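Local coordinates for tyrosine-protein kinase receptor torso (Bombyx mori, PDB 5AOQ) that acts as a probable receptor tyrosine kinase that binds the neurohormone PTTH, stimulates MAPK signalling and takes part in initiating metamorphosis, probably through ecdysone production, at residues 112-124 / 129-141. Numbering follows the deposited sequence.
Sequences TTANKEYQIWSTY and GTLQDWMEGPIVL
An antiparallel beta hairpin of the first extracellular FN3 domain pairs strand 118-124 with strand 134-140. Its register slips by one residue at a beta bulge between the pairs Gln119-Ile139 and Trp121-Glu136. Within the bulge Ile120 N donates to Pro138 O at 3.2 Å; on either side of it Val140 N bonds to Tyr118 O (2.8 Å) and Met135 N to Ser122 O (3.2 Å). Glu136 CA sits over one face of Trp121, 3.6 Å from the centroid of the six-membered ring, in a CH-pi contact, and the Glu136 side chain runs alongside the indole with its carboxylate turned 10° from the ring plane. The extended Gln119 chain, CG anti to the backbone N (chi1 -172°), lets NE2 hydrogen-bond to Glu136 OE2 at 3.2 Å, on the anti lone pair of that oxygen, which is also salt-bridged to Arg15, while Gln119 OE1 accepts from Tyr16 N. Trp121 NE1 bonds to Tyr16 O. With the indole cut back to an alanine here, Glu136 CA is likely to lose its aromatic face and Tyr16 O this donor. Thr123 OG1 lies 3.0 Å above the Trp134 ring, toward its rim. Strand 134-140 ends the four-stranded sheet, strand 83-88 flanks strand 118-124, and Ile120 and Pro138 both pack on Val64 of strand 63-68.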
# COMPACT_ATOMS: atom_id res chain seq x y z
N THR A 112 14.26 11.43 6.24
CA THR A 112 14.56 11.68 7.64
C THR A 112 13.39 11.37 8.56
O THR A 112 12.23 11.58 8.21
CB THR A 112 14.98 13.15 7.85
OG1 THR A 112 16.15 13.43 7.09
CG2 THR A 112 15.26 13.45 9.32
N THR A 113 13.72 10.88 9.76
CA THR A 113 12.73 10.59 10.79
C THR A 113 12.99 11.48 12.00
O THR A 113 14.04 11.39 12.64
CB THR A 113 12.78 9.11 11.22
OG1 THR A 113 12.59 8.27 10.07
CG2 THR A 113 11.69 8.81 12.24
N ALA A 114 12.03 12.35 12.31
CA ALA A 114 12.12 13.29 13.43
C ALA A 114 13.28 14.29 13.27
O ALA A 114 14.12 14.16 12.38
CB ALA A 114 12.26 12.53 14.75
N ASN A 115 13.29 15.29 14.14
CA ASN A 115 14.32 16.32 14.14
C ASN A 115 15.62 15.84 14.79
O ASN A 115 15.82 15.99 15.99
CB ASN A 115 13.82 17.57 14.86
CG ASN A 115 14.87 18.66 14.93
OD1 ASN A 115 15.67 18.83 14.00
ND2 ASN A 115 14.89 19.40 16.03
N LYS A 116 16.50 15.26 13.98
CA LYS A 116 17.78 14.74 14.46
C LYS A 116 18.91 15.14 13.53
O LYS A 116 18.72 15.26 12.32
CB LYS A 116 17.73 13.22 14.58
CG LYS A 116 16.83 12.69 15.68
CD LYS A 116 16.97 11.18 15.79
CE LYS A 116 16.31 10.64 17.05
NZ LYS A 116 16.55 9.18 17.22
N GLU A 117 20.09 15.35 14.10
CA GLU A 117 21.30 15.55 13.31
C GLU A 117 21.76 14.22 12.74
O GLU A 117 21.79 13.21 13.45
CB GLU A 117 22.41 16.18 14.14
CG GLU A 117 22.38 17.69 14.20
CD GLU A 117 23.71 18.29 14.63
OE1 GLU A 117 24.53 17.55 15.22
OE2 GLU A 117 23.94 19.48 14.37
N TYR A 118 22.11 14.22 11.46
CA TYR A 118 22.66 13.03 10.81
C TYR A 118 23.95 13.38 10.10
O TYR A 118 24.24 14.56 9.86
CB TYR A 118 21.66 12.43 9.82
CG TYR A 118 20.41 11.88 10.44
CD1 TYR A 118 20.35 10.57 10.90
CD2 TYR A 118 19.27 12.67 10.58
CE1 TYR A 118 19.20 10.06 11.47
CE2 TYR A 118 18.12 12.17 11.15
CZ TYR A 118 18.09 10.86 11.59
OH TYR A 118 16.94 10.36 12.16
N GLN A 119 24.74 12.36 9.78
CA GLN A 119 25.90 12.54 8.91
C GLN A 119 25.81 11.59 7.72
O GLN A 119 25.56 10.40 7.88
CB GLN A 119 27.20 12.30 9.67
CG GLN A 119 28.44 12.67 8.87
CD GLN A 119 29.72 12.48 9.64
OE1 GLN A 119 29.78 11.71 10.60
NE2 GLN A 119 30.76 13.20 9.24
N ILE A 120 26.02 12.14 6.53
CA ILE A 120 25.96 11.35 5.31
C ILE A 120 27.25 10.57 5.13
O ILE A 120 28.34 11.10 5.34
CB ILE A 120 25.73 12.24 4.07
CG1 ILE A 120 24.53 13.17 4.29
CG2 ILE A 120 25.52 11.37 2.83
CD1 ILE A 120 24.36 14.23 3.21
N TRP A 121 27.12 9.30 4.76
CA TRP A 121 28.27 8.47 4.41
C TRP A 121 28.01 7.74 3.10
O TRP A 121 26.94 7.15 2.91
CB TRP A 121 28.59 7.48 5.53
CG TRP A 121 29.14 8.12 6.76
CD1 TRP A 121 28.42 8.69 7.78
CD2 TRP A 121 30.52 8.26 7.11
NE1 TRP A 121 29.28 9.18 8.74
CE2 TRP A 121 30.57 8.93 8.36
CE3 TRP A 121 31.72 7.89 6.50
CZ2 TRP A 121 31.77 9.23 8.99
CZ3 TRP A 121 32.91 8.19 7.13
CH2 TRP A 121 32.93 8.85 8.37
N SER A 122 28.99 7.79 2.20
CA SER A 122 28.85 7.26 0.85
C SER A 122 29.79 6.09 0.57
O SER A 122 30.84 5.96 1.20
CB SER A 122 29.11 8.37 -0.18
OG SER A 122 30.45 8.82 -0.14
N THR A 123 29.40 5.23 -0.37
CA THR A 123 30.22 4.09 -0.78
C THR A 123 29.99 3.73 -2.24
O THR A 123 28.90 3.95 -2.78
CB THR A 123 29.92 2.84 0.08
OG1 THR A 123 30.27 3.11 1.44
CG2 THR A 123 30.69 1.63 -0.40
N TYR A 124 31.02 3.19 -2.88
CA TYR A 124 30.91 2.61 -4.22
C TYR A 124 30.80 1.09 -4.13
O TYR A 124 31.59 0.44 -3.46
CB TYR A 124 32.10 3.01 -5.09
CG TYR A 124 32.22 4.50 -5.30
CD1 TYR A 124 31.45 5.15 -6.25
CD2 TYR A 124 33.11 5.27 -4.55
CE1 TYR A 124 31.55 6.51 -6.46
CE2 TYR A 124 33.22 6.63 -4.75
CZ TYR A 124 32.44 7.25 -5.70
OH TYR A 124 32.53 8.60 -5.91
N GLY A 129 28.70 -6.50 -5.16
CA GLY A 129 28.11 -5.72 -4.08
C GLY A 129 29.08 -5.56 -2.93
O GLY A 129 28.67 -5.37 -1.79
N THR A 130 30.37 -5.63 -3.24
CA THR A 130 31.40 -5.44 -2.24
C THR A 130 31.54 -3.96 -1.90
O THR A 130 31.75 -3.12 -2.77
CB THR A 130 32.77 -5.98 -2.71
OG1 THR A 130 32.60 -7.29 -3.27
CG2 THR A 130 33.74 -6.05 -1.54
N LEU A 131 31.41 -3.65 -0.61
CA LEU A 131 31.49 -2.28 -0.13
C LEU A 131 32.92 -1.87 0.14
O LEU A 131 33.60 -2.47 0.97
CB LEU A 131 30.67 -2.13 1.15
CG LEU A 131 29.16 -2.35 1.03
CD1 LEU A 131 28.58 -2.67 2.39
CD2 LEU A 131 28.50 -1.13 0.44
N GLN A 132 33.39 -0.85 -0.57
CA GLN A 132 34.69 -0.27 -0.25
C GLN A 132 34.51 0.71 0.90
O GLN A 132 33.38 1.11 1.21
CB GLN A 132 35.32 0.41 -1.47
CG GLN A 132 34.58 1.63 -1.99
CD GLN A 132 35.21 2.19 -3.25
OE1 GLN A 132 35.48 3.39 -3.34
NE2 GLN A 132 35.43 1.33 -4.23
N ASP A 133 35.61 1.08 1.54
CA ASP A 133 35.57 1.84 2.79
C ASP A 133 34.74 3.12 2.70
O ASP A 133 34.75 3.82 1.69
CB ASP A 133 37.00 2.17 3.23
CG ASP A 133 37.83 0.93 3.48
OD1 ASP A 133 37.46 -0.15 2.97
OD2 ASP A 133 38.86 1.03 4.19
N TRP A 134 34.02 3.41 3.78
CA TRP A 134 33.13 4.56 3.85
C TRP A 134 33.88 5.88 3.72
O TRP A 134 35.02 6.00 4.19
CB TRP A 134 32.34 4.54 5.16
CG TRP A 134 31.35 3.43 5.24
CD1 TRP A 134 31.52 2.22 5.86
CD2 TRP A 134 30.03 3.41 4.69
NE1 TRP A 134 30.39 1.45 5.72
CE2 TRP A 134 29.46 2.16 5.00
CE3 TRP A 134 29.27 4.33 3.96
CZ2 TRP A 134 28.17 1.81 4.61
CZ3 TRP A 134 28.00 3.98 3.56
CH2 TRP A 134 27.46 2.73 3.89
N MET A 135 33.24 6.86 3.09
CA MET A 135 33.81 8.20 2.94
C MET A 135 32.96 9.21 3.70
O MET A 135 31.74 9.26 3.55
CB MET A 135 33.90 8.58 1.47
CG MET A 135 34.76 7.64 0.65
SD MET A 135 35.07 8.22 -1.03
CE MET A 135 36.04 6.87 -1.68
N GLU A 136 33.63 10.02 4.52
CA GLU A 136 32.95 10.97 5.40
C GLU A 136 32.31 12.10 4.60
O GLU A 136 32.98 12.75 3.79
CB GLU A 136 33.95 11.52 6.42
CG GLU A 136 33.31 12.25 7.59
CD GLU A 136 34.32 12.57 8.68
OE1 GLU A 136 35.53 12.44 8.43
OE2 GLU A 136 33.89 12.94 9.80
N GLY A 137 31.03 12.33 4.84
CA GLY A 137 30.27 13.36 4.15
C GLY A 137 29.98 14.54 5.05
O GLY A 137 30.61 14.70 6.09
N PRO A 138 29.01 15.38 4.65
CA PRO A 138 28.65 16.56 5.45
C PRO A 138 27.61 16.24 6.52
O PRO A 138 27.11 15.12 6.58
CB PRO A 138 28.09 17.53 4.40
CG PRO A 138 27.69 16.67 3.22
CD PRO A 138 28.18 15.27 3.44
N ILE A 139 27.30 17.24 7.34
CA ILE A 139 26.36 17.07 8.45
C ILE A 139 25.00 17.65 8.09
O ILE A 139 24.90 18.64 7.37
CB ILE A 139 26.90 17.73 9.74
CG1 ILE A 139 28.33 17.27 10.03
CG2 ILE A 139 26.00 17.41 10.93
CD1 ILE A 139 29.41 18.15 9.42
N VAL A 140 23.95 17.02 8.61
CA VAL A 140 22.57 17.46 8.40
C VAL A 140 22.00 17.99 9.72
O VAL A 140 22.42 17.56 10.79
CB VAL A 140 21.70 16.31 7.86
CG1 VAL A 140 20.24 16.74 7.71
CG2 VAL A 140 22.25 15.80 6.53
N LEU A 141 21.05 18.92 9.62
CA LEU A 141 20.44 19.52 10.80
C LEU A 141 18.92 19.57 10.67
O LEU A 141 18.22 19.97 11.60
CB LEU A 141 20.99 20.93 11.03
CG LEU A 141 22.52 21.07 11.02
CD1 LEU A 141 23.05 21.31 9.61
CD2 LEU A 141 22.96 22.17 11.96